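Local coordinates for inactive glucansucrase (PDB 5JBD), which is an inactive glucansucrase, a calcium-binding member of glycosyl hydrolase family 70 built round a (beta/alpha)8 barrel, at residues Q252-N257 with D711-G716; L256-F261 with P693-F698; Y265-G270 with D274-G279; V831-N834 with K839-N842. All blocks are in the same frame, centred on the assembly; numbering follows the deposited sequence.

Interaction 1 (Q252-N257 with D711-G716); sequences QAENLN and DRYNLG
Tyr713 is gripped at its hydroxyl by two side chains of helix 249-263. Its OH donates to Glu254 OE2 in a very short bond of 2.5 Å, with the oxygen near the ring plane. Asn257 ND2 donates to the same OH over 3.0 Å. That bond is nearly straight, 163° at the hydrogen, and lies in the amide plane. Asn257 OD1 is bonded to Tyr804 N, and ND2 also to Tyr800 O, while Glu254 OE2 also accepts from Gln797 NE2.

Two waters continue the network to Arg712, both in the guanidinium plane. One joins Arg712 NH1 to Glu254 OE2, at 2.7 Å from each. The other joins NH2 to Asn255 OD1. The arginine chain is extended from CG to NE, which brings it to these waters. Glu254 and Arg712 thus face each other through water, and their opposite charges probably attract. Asn255 ND2 turns to Asn246 OD1.

Behind the ring, Asp711 OD1 takes the backbone N of Tyr713 and of Asn714, at 3.0 and 3.1 Å. Phe261 meets the tyrosine ring edge-to-face. Asx turns at Asp711 and Asn714 shape this loop between strand 696-697 and helix 727-739 of the barrel domain, and the bonds above join it to helix 249-263.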
loop_
_atom_site.group_PDB
_atom_site.type_symbol
_atom_site.label_atom_id
_atom_site.label_comp_id
_atom_site.label_asym_id
_atom_site.label_seq_id
_atom_site.Cartn_x
_atom_site.Cartn_y
_atom_site.Cartn_z
ATOM N N GLN A 252 -8.951 -17.739 -3.051
ATOM C CA GLN A 252 -8.732 -18.012 -1.619
ATOM C C GLN A 252 -7.724 -19.146 -1.449
ATOM O O GLN A 252 -6.838 -19.054 -0.599
ATOM C CB GLN A 252 -10.046 -18.311 -0.901
ATOM C CG GLN A 252 -10.945 -17.087 -0.808
ATOM C CD GLN A 252 -12.245 -17.335 -0.071
ATOM O OE1 GLN A 252 -12.580 -18.463 0.298
ATOM N NE2 GLN A 252 -12.989 -16.262 0.158
ATOM N N ALA A 253 -7.828 -20.189 -2.290
ATOM C CA ALA A 253 -6.836 -21.260 -2.290
ATOM C C ALA A 253 -5.454 -20.748 -2.711
ATOM O O ALA A 253 -4.447 -21.116 -2.103
ATOM C CB ALA A 253 -7.286 -22.418 -3.177
ATOM N N GLU A 254 -5.395 -19.887 -3.725
ATOM C CA GLU A 254 -4.113 -19.283 -4.140
ATOM C C GLU A 254 -3.428 -18.451 -3.034
ATOM O O GLU A 254 -2.196 -18.469 -2.921
ATOM C CB GLU A 254 -4.268 -18.485 -5.459
ATOM C CG GLU A 254 -3.076 -17.623 -5.903
ATOM C CD GLU A 254 -1.753 -18.367 -6.055
ATOM O OE1 GLU A 254 -1.741 -19.616 -6.149
ATOM O OE2 GLU A 254 -0.702 -17.680 -6.084
ATOM N N ASN A 255 -4.200 -17.750 -2.208
ATOM C CA ASN A 255 -3.610 -17.011 -1.064
ATOM C C ASN A 255 -2.921 -17.959 -0.076
ATOM O O ASN A 255 -1.822 -17.652 0.420
ATOM C CB ASN A 255 -4.661 -16.166 -0.329
ATOM C CG ASN A 255 -5.189 -15.024 -1.171
ATOM O OD1 ASN A 255 -4.481 -14.468 -2.029
ATOM N ND2 ASN A 255 -6.443 -14.663 -0.929
ATOM N N LEU A 256 -3.552 -19.113 0.170
ATOM C CA LEU A 256 -2.978 -20.152 1.022
ATOM C C LEU A 256 -1.665 -20.661 0.443
ATOM O O LEU A 256 -0.685 -20.801 1.181
ATOM C CB LEU A 256 -3.963 -21.308 1.238
ATOM C CG LEU A 256 -5.230 -20.955 2.004
ATOM C CD1 LEU A 256 -6.205 -22.114 1.999
ATOM C CD2 LEU A 256 -4.905 -20.556 3.431
ATOM N N ASN A 257 -1.650 -20.913 -0.866
ATOM C CA ASN A 257 -0.422 -21.251 -1.605
ATOM C C ASN A 257 0.677 -20.216 -1.386
ATOM O O ASN A 257 1.819 -20.562 -1.091
ATOM C CB ASN A 257 -0.713 -21.364 -3.108
ATOM C CG ASN A 257 0.389 -22.073 -3.858
ATOM O OD1 ASN A 257 0.428 -23.304 -3.891
ATOM N ND2 ASN A 257 1.294 -21.309 -4.460
ATOM N N ASP A 711 4.637 -9.306 -9.957
ATOM C CA ASP A 711 4.941 -10.726 -9.735
ATOM C C ASP A 711 5.045 -11.007 -8.227
ATOM O O ASP A 711 5.972 -10.545 -7.573
ATOM C CB ASP A 711 6.251 -11.117 -10.465
ATOM C CG ASP A 711 6.478 -12.625 -10.535
ATOM O OD1 ASP A 711 6.086 -13.368 -9.597
ATOM O OD2 ASP A 711 7.058 -13.097 -11.553
ATOM N N ARG A 712 4.087 -11.778 -7.711
ATOM C CA ARG A 712 3.967 -12.078 -6.275
ATOM C C ARG A 712 4.985 -13.099 -5.763
ATOM O O ARG A 712 5.175 -13.225 -4.550
ATOM C CB ARG A 712 2.580 -12.630 -5.964
ATOM C CG ARG A 712 1.446 -11.622 -6.020
ATOM C CD ARG A 712 0.158 -12.342 -5.658
ATOM N NE ARG A 712 -0.967 -11.458 -5.382
ATOM C CZ ARG A 712 -2.146 -11.867 -4.898
ATOM N NH1 ARG A 712 -2.376 -13.154 -4.639
ATOM N NH2 ARG A 712 -3.100 -10.975 -4.673
ATOM N N TYR A 713 5.633 -13.825 -6.671
ATOM C CA TYR A 713 6.587 -14.864 -6.294
ATOM C C TYR A 713 8.045 -14.546 -6.593
ATOM O O TYR A 713 8.916 -15.176 -6.004
ATOM C CB TYR A 713 6.200 -16.187 -6.957
ATOM C CG TYR A 713 4.910 -16.746 -6.411
ATOM C CD1 TYR A 713 3.677 -16.394 -6.964
ATOM C CD2 TYR A 713 4.910 -17.611 -5.324
ATOM C CE1 TYR A 713 2.490 -16.901 -6.450
ATOM C CE2 TYR A 713 3.721 -18.125 -4.810
ATOM C CZ TYR A 713 2.518 -17.769 -5.377
ATOM O OH TYR A 713 1.357 -18.290 -4.842
ATOM N N ASN A 714 8.318 -13.614 -7.501
ATOM C CA ASN A 714 9.693 -13.230 -7.812
ATOM C C ASN A 714 10.070 -12.114 -6.851
ATOM O O ASN A 714 9.636 -10.978 -7.025
ATOM C CB ASN A 714 9.801 -12.775 -9.284
ATOM C CG ASN A 714 11.228 -12.461 -9.719
ATOM O OD1 ASN A 714 12.098 -12.124 -8.912
ATOM N ND2 ASN A 714 11.481 -12.602 -11.018
ATOM N N LEU A 715 10.910 -12.427 -5.862
ATOM C CA LEU A 715 11.403 -11.419 -4.907
ATOM C C LEU A 715 12.780 -10.839 -5.279
ATOM O O LEU A 715 13.524 -10.369 -4.416
ATOM C CB LEU A 715 11.394 -11.955 -3.457
ATOM C CG LEU A 715 10.059 -12.185 -2.695
ATOM C CD1 LEU A 715 8.915 -12.503 -3.626
ATOM C CD2 LEU A 715 10.081 -13.177 -1.526
ATOM N N GLY A 716 13.093 -10.851 -6.577
ATOM C CA GLY A 716 14.311 -10.268 -7.104
ATOM C C GLY A 716 15.378 -11.315 -7.395
ATOM O O GLY A 716 15.442 -12.357 -6.737
HETATM O O HOH W 1 -0.688 -15.298 -4.735
HETATM O O HOH W 2 -5.192 -12.272 -3.172
#

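Interaction 2 (L256-F261 with P693-F698); sequences LNWEYF and PAYTPF
Trp258 and Tyr695 join helix 249-263 to the loop that follows barrel strand 688-691. The contact is a single aromatic pair, and both residues are buried. CZ2, on the six-membered ring of the Trp258 indole, lies over one face of the tyrosine ring. It is 3.5 Å from Tyr695 CE1 and 3.6 Å from Tyr695 CZ. The two ring centroids are 5.3 Å apart, and the planes are inclined at 50°, so the pair is oblique, neither a parallel stack nor a T-shape. The side chains come from opposite directions. On the helix, CG of Trp258 stands opposite the backbone N (chi1 -165°), which sends the indole out from the helix towards Tyr695.

The polar ends of both rings are used elsewhere. Trp258 NE1 donates to the backbone O of Arg712, and Tyr695 OH is bonded to Asp747 O on strand 743-748. These bonds probably restrain where each ring lies. Trp258 also rests on Ile748, at the end of that strand, and meets the ring of Tyr713. The two aromatic rings thus form part of a buried aromatic cluster beside two neighbouring parallel strands, 688-691 and 743-748, of the (beta/alpha)8 barrel.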
loop_
_atom_site.group_PDB
_atom_site.type_symbol
_atom_site.label_atom_id
_atom_site.label_comp_id
_atom_site.label_asym_id
_atom_site.label_seq_id
_atom_site.Cartn_x
_atom_site.Cartn_y
_atom_site.Cartn_z
ATOM N N LEU A 256 -3.552 -19.113 0.170
ATOM C CA LEU A 256 -2.978 -20.152 1.022
ATOM C C LEU A 256 -1.665 -20.661 0.443
ATOM O O LEU A 256 -0.685 -20.801 1.181
ATOM C CB LEU A 256 -3.963 -21.308 1.238
ATOM C CG LEU A 256 -5.230 -20.955 2.004
ATOM C CD1 LEU A 256 -6.205 -22.114 1.999
ATOM C CD2 LEU A 256 -4.905 -20.556 3.431
ATOM N N ASN A 257 -1.650 -20.913 -0.866
ATOM C CA ASN A 257 -0.422 -21.251 -1.605
ATOM C C ASN A 257 0.677 -20.216 -1.386
ATOM O O ASN A 257 1.819 -20.562 -1.091
ATOM C CB ASN A 257 -0.713 -21.364 -3.108
ATOM C CG ASN A 257 0.389 -22.073 -3.858
ATOM O OD1 ASN A 257 0.428 -23.304 -3.891
ATOM N ND2 ASN A 257 1.294 -21.309 -4.460
ATOM N N TRP A 258 0.313 -18.949 -1.547
ATOM C CA TRP A 258 1.243 -17.819 -1.424
ATOM C C TRP A 258 1.800 -17.690 -0.004
ATOM O O TRP A 258 3.001 -17.473 0.196
ATOM C CB TRP A 258 0.520 -16.524 -1.814
ATOM C CG TRP A 258 1.392 -15.324 -2.076
ATOM C CD1 TRP A 258 2.704 -15.312 -2.445
ATOM C CD2 TRP A 258 0.972 -13.954 -2.062
ATOM N NE1 TRP A 258 3.131 -14.023 -2.635
ATOM C CE2 TRP A 258 2.084 -13.173 -2.414
ATOM C CE3 TRP A 258 -0.233 -13.318 -1.774
ATOM C CZ2 TRP A 258 2.031 -11.777 -2.475
ATOM C CZ3 TRP A 258 -0.296 -11.936 -1.853
ATOM C CH2 TRP A 258 0.829 -11.180 -2.207
ATOM N N GLU A 259 0.915 -17.830 0.979
ATOM C CA GLU A 259 1.321 -17.808 2.389
ATOM C C GLU A 259 2.283 -18.944 2.717
ATOM O O GLU A 259 3.318 -18.718 3.350
ATOM C CB GLU A 259 0.085 -17.852 3.287
ATOM C CG GLU A 259 -0.754 -16.574 3.213
ATOM C CD GLU A 259 -2.220 -16.774 3.543
ATOM O OE1 GLU A 259 -2.559 -17.787 4.188
ATOM O OE2 GLU A 259 -3.047 -15.926 3.127
ATOM N N TYR A 260 1.974 -20.146 2.218
ATOM C CA TYR A 260 2.832 -21.304 2.424
ATOM C C TYR A 260 4.229 -21.060 1.818
ATOM O O TYR A 260 5.248 -21.396 2.430
ATOM C CB TYR A 260 2.187 -22.584 1.852
ATOM C CG TYR A 260 3.055 -23.813 2.021
ATOM C CD1 TYR A 260 3.124 -24.490 3.240
ATOM C CD2 TYR A 260 3.854 -24.266 0.973
ATOM C CE1 TYR A 260 3.951 -25.592 3.402
ATOM C CE2 TYR A 260 4.674 -25.373 1.119
ATOM C CZ TYR A 260 4.721 -26.029 2.322
ATOM O OH TYR A 260 5.547 -27.123 2.437
ATOM N N PHE A 261 4.262 -20.452 0.636
ATOM C CA PHE A 261 5.518 -20.106 -0.049
ATOM C C PHE A 261 6.377 -19.159 0.780
ATOM O O PHE A 261 7.558 -19.416 1.028
ATOM C CB PHE A 261 5.185 -19.475 -1.409
ATOM C CG PHE A 261 6.371 -18.956 -2.180
ATOM C CD1 PHE A 261 7.183 -19.818 -2.907
ATOM C CD2 PHE A 261 6.633 -17.587 -2.235
ATOM C CE1 PHE A 261 8.258 -19.334 -3.648
ATOM C CE2 PHE A 261 7.699 -17.099 -2.980
ATOM C CZ PHE A 261 8.519 -17.975 -3.680
ATOM N N PRO A 693 7.232 -5.138 1.513
ATOM C CA PRO A 693 6.761 -6.073 0.497
ATOM C C PRO A 693 7.876 -6.276 -0.539
ATOM O O PRO A 693 8.367 -5.309 -1.128
ATOM C CB PRO A 693 5.557 -5.343 -0.123
ATOM C CG PRO A 693 5.829 -3.899 0.134
ATOM C CD PRO A 693 6.451 -3.888 1.493
ATOM N N ALA A 694 8.288 -7.529 -0.723
ATOM C CA ALA A 694 9.539 -7.839 -1.396
ATOM C C ALA A 694 9.361 -8.158 -2.886
ATOM O O ALA A 694 10.332 -8.460 -3.567
ATOM C CB ALA A 694 10.210 -8.996 -0.675
ATOM N N TYR A 695 8.141 -8.001 -3.391
ATOM C CA TYR A 695 7.715 -8.479 -4.710
ATOM C C TYR A 695 8.327 -7.582 -5.782
ATOM O O TYR A 695 8.732 -6.446 -5.495
ATOM C CB TYR A 695 6.169 -8.497 -4.789
ATOM C CG TYR A 695 5.578 -8.984 -3.478
ATOM C CD1 TYR A 695 5.771 -10.302 -3.067
ATOM C CD2 TYR A 695 4.950 -8.106 -2.594
ATOM C CE1 TYR A 695 5.308 -10.744 -1.847
ATOM C CE2 TYR A 695 4.486 -8.552 -1.371
ATOM C CZ TYR A 695 4.681 -9.873 -1.001
ATOM O OH TYR A 695 4.223 -10.343 0.214
ATOM N N THR A 696 8.426 -8.112 -7.004
ATOM C CA THR A 696 8.971 -7.358 -8.138
ATOM C C THR A 696 8.118 -6.125 -8.393
ATOM O O THR A 696 6.936 -6.250 -8.670
ATOM C CB THR A 696 8.986 -8.209 -9.429
ATOM O OG1 THR A 696 9.746 -9.398 -9.199
ATOM C CG2 THR A 696 9.607 -7.418 -10.608
ATOM N N PRO A 697 8.708 -4.932 -8.283
ATOM C CA PRO A 697 7.905 -3.725 -8.427
ATOM C C PRO A 697 7.551 -3.404 -9.873
ATOM O O PRO A 697 8.336 -3.687 -10.773
ATOM C CB PRO A 697 8.818 -2.634 -7.852
ATOM C CG PRO A 697 10.198 -3.132 -8.104
ATOM C CD PRO A 697 10.110 -4.622 -7.933
ATOM N N PHE A 698 6.373 -2.830 -10.076
ATOM C CA PHE A 698 6.013 -2.159 -11.312
ATOM C C PHE A 698 6.973 -0.980 -11.481
ATOM O O PHE A 698 7.055 -0.093 -10.607
ATOM C CB PHE A 698 4.562 -1.682 -11.209
ATOM C CG PHE A 698 4.047 -0.915 -12.403
ATOM C CD1 PHE A 698 4.379 -1.272 -13.712
ATOM C CD2 PHE A 698 3.171 0.151 -12.208
ATOM C CE1 PHE A 698 3.862 -0.569 -14.792
ATOM C CE2 PHE A 698 2.652 0.853 -13.285
ATOM C CZ PHE A 698 3.006 0.492 -14.577
#

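Interaction 3 (Y265-G270 with D274-G279); sequences YGKLMG and DGNFDG
Gly266 and Lys267 offer their backbone N-H groups to the turn that follows their own short helix. Gly266 N donates to Gly275 O over 2.9 Å. The bond is bent, 135° at the hydrogen, and the donor stands above the carbonyl plane. Lys267 N points at Asn276 OD1 over 3.3 Å. This bond is long but nearly straight, at 172°, and it lies in the carbonyl plane of the amide. Asn276 has two conformers and these details hold for one of them, so this second bond is less certain than the first.

The other end of the amide is also used, since in this conformer Asn276 ND2 is bonded to Pro273 O. CG of Asn276 sits beside its backbone N (chi1 -49°), which turns the amide to the helix. Gly275 is the centre of an inverse gamma turn, closed by a weak bond of 3.1 Å from Asn276 N to Asp274 O. That oxygen also accepts from His738 ND1.

Around the polar core, Tyr265 CB and the edge of its ring, at CD2, lie against Gly275 O at 3.7 and 3.8 Å. The CG of Lys267 passes across the Asn276 amide in this conformer. With no side chain on Gly266, the CA atoms of Gly266 and Gly275 approach to 4.5 Å. Two backbone N-H groups at the start of helix 265-269 thus find acceptors in the following turn, a carbonyl and, less surely, a side-chain amide.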
loop_
_atom_site.group_PDB
_atom_site.type_symbol
_atom_site.label_atom_id
_atom_site.label_comp_id
_atom_site.label_asym_id
_atom_site.label_seq_id
_atom_site.Cartn_x
_atom_site.Cartn_y
_atom_site.Cartn_z
ATOM N N TYR A 265 10.086 -19.705 2.331
ATOM C CA TYR A 265 10.724 -19.082 1.150
ATOM C C TYR A 265 12.095 -19.662 0.766
ATOM O O TYR A 265 12.283 -20.160 -0.362
ATOM C CB TYR A 265 10.811 -17.555 1.318
ATOM C CG TYR A 265 11.488 -16.870 0.152
ATOM C CD1 TYR A 265 10.850 -16.772 -1.080
ATOM C CD2 TYR A 265 12.776 -16.360 0.266
ATOM C CE1 TYR A 265 11.467 -16.181 -2.169
ATOM C CE2 TYR A 265 13.396 -15.734 -0.812
ATOM C CZ TYR A 265 12.730 -15.647 -2.024
ATOM O OH TYR A 265 13.337 -15.080 -3.114
ATOM N N GLY A 266 13.056 -19.586 1.676
ATOM C CA GLY A 266 14.414 -20.048 1.382
ATOM C C GLY A 266 14.474 -21.535 1.012
ATOM O O GLY A 266 15.129 -21.920 0.031
ATOM N N LYS A 267 13.792 -22.368 1.801
ATOM C CA LYS A 267 13.757 -23.820 1.546
ATOM C C LYS A 267 13.212 -24.119 0.164
ATOM O O LYS A 267 13.773 -24.917 -0.556
ATOM C CB LYS A 267 12.920 -24.554 2.599
ATOM C CG LYS A 267 13.661 -24.705 3.910
ATOM C CD LYS A 267 13.021 -25.619 4.923
ATOM C CE LYS A 267 13.986 -25.898 6.081
ATOM N NZ LYS A 267 13.353 -26.593 7.233
ATOM N N LEU A 268 12.133 -23.441 -0.199
ATOM C CA LEU A 268 11.467 -23.686 -1.466
ATOM C C LEU A 268 12.209 -23.143 -2.694
ATOM O O LEU A 268 12.013 -23.650 -3.791
ATOM C CB LEU A 268 10.050 -23.129 -1.424
ATOM C CG LEU A 268 9.117 -23.849 -0.453
ATOM C CD1 LEU A 268 7.796 -23.115 -0.397
ATOM C CD2 LEU A 268 8.930 -25.315 -0.849
ATOM N N MET A 269 13.056 -22.130 -2.507
ATOM C CA MET A 269 13.872 -21.580 -3.609
ATOM C C MET A 269 15.253 -22.216 -3.725
ATOM O O MET A 269 15.955 -21.975 -4.701
ATOM C CB MET A 269 14.044 -20.067 -3.439
ATOM C CG MET A 269 12.759 -19.271 -3.627
ATOM S SD MET A 269 11.945 -19.523 -5.225
ATOM C CE MET A 269 13.223 -18.921 -6.337
ATOM N N GLY A 270 15.639 -23.032 -2.746
ATOM C CA GLY A 270 17.007 -23.525 -2.655
ATOM C C GLY A 270 18.001 -22.435 -2.271
ATOM O O GLY A 270 19.189 -22.540 -2.564
ATOM N N ASP A 274 17.363 -21.472 6.201
ATOM C CA ASP A 274 16.730 -20.816 7.342
ATOM C C ASP A 274 16.103 -19.453 6.965
ATOM O O ASP A 274 15.654 -18.722 7.841
ATOM C CB ASP A 274 17.751 -20.653 8.478
ATOM C CG ASP A 274 17.108 -20.222 9.794
ATOM O OD1 ASP A 274 16.105 -20.833 10.202
ATOM O OD2 ASP A 274 17.578 -19.251 10.420
ATOM N N GLY A 275 16.037 -19.141 5.672
ATOM C CA GLY A 275 15.550 -17.858 5.187
ATOM C C GLY A 275 14.062 -17.878 4.898
ATOM O O GLY A 275 13.643 -17.618 3.775
ATOM N N ASN A 276 13.279 -18.143 5.938
ATOM C CA ASN A 276 11.845 -18.324 5.839
ATOM C C ASN A 276 11.141 -17.316 6.749
ATOM O O ASN A 276 11.557 -17.133 7.895
ATOM C CB ASN A 276 11.519 -19.759 6.299
ATOM C CG ASN A 276 12.414 -20.830 5.635
ATOM O OD1 ASN A 276 12.410 -21.015 4.419
ATOM N ND2 ASN A 276 13.183 -21.542 6.452
ATOM N N PHE A 277 10.091 -16.658 6.251
ATOM C CA PHE A 277 9.309 -15.755 7.078
ATOM C C PHE A 277 8.552 -16.546 8.169
ATOM O O PHE A 277 8.166 -17.704 7.952
ATOM C CB PHE A 277 8.351 -14.922 6.227
ATOM C CG PHE A 277 9.041 -13.898 5.364
ATOM C CD1 PHE A 277 9.615 -12.763 5.932
ATOM C CD2 PHE A 277 9.118 -14.054 3.987
ATOM C CE1 PHE A 277 10.258 -11.813 5.137
ATOM C CE2 PHE A 277 9.756 -13.110 3.190
ATOM C CZ PHE A 277 10.326 -11.985 3.765
ATOM N N ASP A 278 8.377 -15.910 9.327
ATOM C CA ASP A 278 7.730 -16.481 10.505
ATOM C C ASP A 278 6.257 -16.097 10.620
ATOM O O ASP A 278 5.476 -16.788 11.291
ATOM C CB ASP A 278 8.460 -16.019 11.759
ATOM C CG ASP A 278 9.910 -16.445 11.763
ATOM O OD1 ASP A 278 10.171 -17.664 11.906
ATOM O OD2 ASP A 278 10.792 -15.567 11.574
ATOM N N GLY A 279 5.881 -14.991 9.994
ATOM C CA GLY A 279 4.518 -14.502 10.055
ATOM C C GLY A 279 4.314 -13.344 9.112
ATOM O O GLY A 279 5.192 -13.067 8.282
#

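Interaction 4 (V831-N834 with K839-N842); sequences VRIN and KYQN
Ile833 lays its CG1-CD1 branch over one face of Tyr840, and the main interaction is CH-pi. Ile833 CD1 sits 3.9 Å from the centroid of the Tyr840 ring, only 6° off the ring normal. CG1 follows alongside, 3.8 Å from Tyr840 CE2, so two carbons of the same branch cover the face. The branch is extended (chi2 179°) and runs past the tyrosine in the opposite direction. On the other face of the ring lies CG of Lys839, the preceding residue, 4.0 Å above the plane and over its centre. The ring is therefore sandwiched between two aliphatic chains.

A smaller van der Waals touch comes at the end of the tyrosine. Val831 CG1 is 3.7 Å from Tyr840 OH, and the two side chains meet at a slant.

The polar link is made through water. One water lies in the plane of the ring, 2.6 Å from Tyr840 OH, and donates to Arg832 O over 3.0 Å. It joins the side chain of one segment to the backbone of the other.

Helix 249-263 backs the contact, with Val250 against both Ile833 and Tyr840. The backbone of Tyr840 pairs with Asp245, just before strand 841-845 in an antiparallel sheet outside the barrel. A glycerol, probably from crystallisation, lies about 4 Å from the Tyr840 side chain.

The buried tyrosine thus has aliphatic groups over both faces, while its hydroxyl is bonded to a water.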
loop_
_atom_site.group_PDB
_atom_site.type_symbol
_atom_site.label_atom_id
_atom_site.label_comp_id
_atom_site.label_asym_id
_atom_site.label_seq_id
_atom_site.Cartn_x
_atom_site.Cartn_y
_atom_site.Cartn_z
ATOM N N VAL A 831 -8.114 -25.737 -9.186
ATOM C CA VAL A 831 -7.695 -24.854 -10.263
ATOM C C VAL A 831 -6.474 -24.091 -9.770
ATOM O O VAL A 831 -6.485 -23.557 -8.648
ATOM C CB VAL A 831 -8.827 -23.866 -10.651
ATOM C CG1 VAL A 831 -8.341 -22.848 -11.675
ATOM C CG2 VAL A 831 -10.037 -24.625 -11.170
ATOM N N ARG A 832 -5.424 -24.070 -10.582
ATOM C CA ARG A 832 -4.215 -23.317 -10.276
ATOM C C ARG A 832 -4.256 -21.985 -11.010
ATOM O O ARG A 832 -4.556 -21.940 -12.206
ATOM C CB ARG A 832 -2.969 -24.093 -10.692
ATOM C CG ARG A 832 -2.742 -25.361 -9.871
ATOM C CD ARG A 832 -1.475 -26.099 -10.278
ATOM N NE ARG A 832 -0.258 -25.266 -10.219
ATOM C CZ ARG A 832 0.974 -25.705 -10.504
ATOM N NH1 ARG A 832 1.184 -26.978 -10.873
ATOM N NH2 ARG A 832 2.013 -24.873 -10.420
ATOM N N ILE A 833 -3.952 -20.901 -10.298
ATOM C CA ILE A 833 -3.805 -19.594 -10.944
ATOM C C ILE A 833 -2.360 -19.443 -11.458
ATOM O O ILE A 833 -1.459 -19.071 -10.705
ATOM C CB ILE A 833 -4.187 -18.431 -9.998
ATOM C CG1 ILE A 833 -5.652 -18.585 -9.571
ATOM C CG2 ILE A 833 -3.962 -17.096 -10.703
ATOM C CD1 ILE A 833 -6.166 -17.514 -8.620
ATOM N N ASN A 834 -2.159 -19.747 -12.741
ATOM C CA ASN A 834 -0.854 -19.570 -13.391
ATOM C C ASN A 834 -0.699 -18.171 -13.975
ATOM O O ASN A 834 0.423 -17.739 -14.273
ATOM C CB ASN A 834 -0.643 -20.625 -14.481
ATOM C CG ASN A 834 -1.629 -20.496 -15.630
ATOM O OD1 ASN A 834 -2.834 -20.611 -15.444
ATOM N ND2 ASN A 834 -1.111 -20.248 -16.829
ATOM N N LYS A 839 -11.334 -12.249 -14.676
ATOM C CA LYS A 839 -12.240 -13.157 -13.978
ATOM C C LYS A 839 -11.914 -13.317 -12.487
ATOM O O LYS A 839 -12.803 -13.671 -11.721
ATOM C CB LYS A 839 -12.316 -14.524 -14.666
ATOM C CG LYS A 839 -11.096 -15.411 -14.526
ATOM C CD LYS A 839 -11.274 -16.666 -15.377
ATOM C CE LYS A 839 -10.130 -17.642 -15.180
ATOM N NZ LYS A 839 -10.205 -18.781 -16.141
ATOM N N TYR A 840 -10.663 -13.038 -12.091
ATOM C CA TYR A 840 -10.235 -13.069 -10.692
ATOM C C TYR A 840 -10.164 -11.686 -10.017
ATOM O O TYR A 840 -9.568 -11.558 -8.929
ATOM C CB TYR A 840 -8.860 -13.756 -10.589
ATOM C CG TYR A 840 -8.846 -15.207 -10.983
ATOM C CD1 TYR A 840 -9.786 -16.104 -10.464
ATOM C CD2 TYR A 840 -7.890 -15.703 -11.873
ATOM C CE1 TYR A 840 -9.773 -17.432 -10.826
ATOM C CE2 TYR A 840 -7.875 -17.040 -12.243
ATOM C CZ TYR A 840 -8.814 -17.899 -11.717
ATOM O OH TYR A 840 -8.818 -19.230 -12.067
ATOM N N GLN A 841 -10.782 -10.672 -10.630
ATOM C CA GLN A 841 -10.655 -9.267 -10.203
ATOM C C GLN A 841 -12.027 -8.601 -10.078
ATOM O O GLN A 841 -12.948 -8.905 -10.856
ATOM C CB GLN A 841 -9.791 -8.491 -11.211
ATOM C CG GLN A 841 -8.371 -9.018 -11.293
ATOM C CD GLN A 841 -7.563 -8.423 -12.437
ATOM O OE1 GLN A 841 -7.819 -7.312 -12.906
ATOM N NE2 GLN A 841 -6.556 -9.164 -12.869
ATOM N N ASN A 842 -12.147 -7.706 -9.097
ATOM C CA ASN A 842 -13.375 -6.945 -8.856
ATOM C C ASN A 842 -13.484 -5.725 -9.752
ATOM O O ASN A 842 -14.591 -5.321 -10.108
ATOM C CB ASN A 842 -13.437 -6.437 -7.398
ATOM C CG ASN A 842 -13.688 -7.541 -6.383
ATOM O OD1 ASN A 842 -13.152 -7.491 -5.253
ATOM N ND2 ASN A 842 -14.499 -8.509 -6.737
HETATM O O HOH W 3 -6.711 -20.186 -13.309
#

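Helix 249-263 comes first and serves both interaction 1 and interaction 2, which share Leu256 and Asn257. Each closes a loop of more than 400 residues, and interaction 2 falls within the longer loop of interaction 1. Their distant segments also touch, through Asn714 O and Thr696 OG1. Interaction 3 closes a short turn between helix 265-269 and barrel strand 279-282, inside both long loops. Leu715 of interaction 1 packs on its Tyr265. Interaction 4 comes last, as a short local loop in series with the others. Ile833 there touches Glu254, so helix 249-263 touches both the barrel loops and the loop leading into strand 841-845.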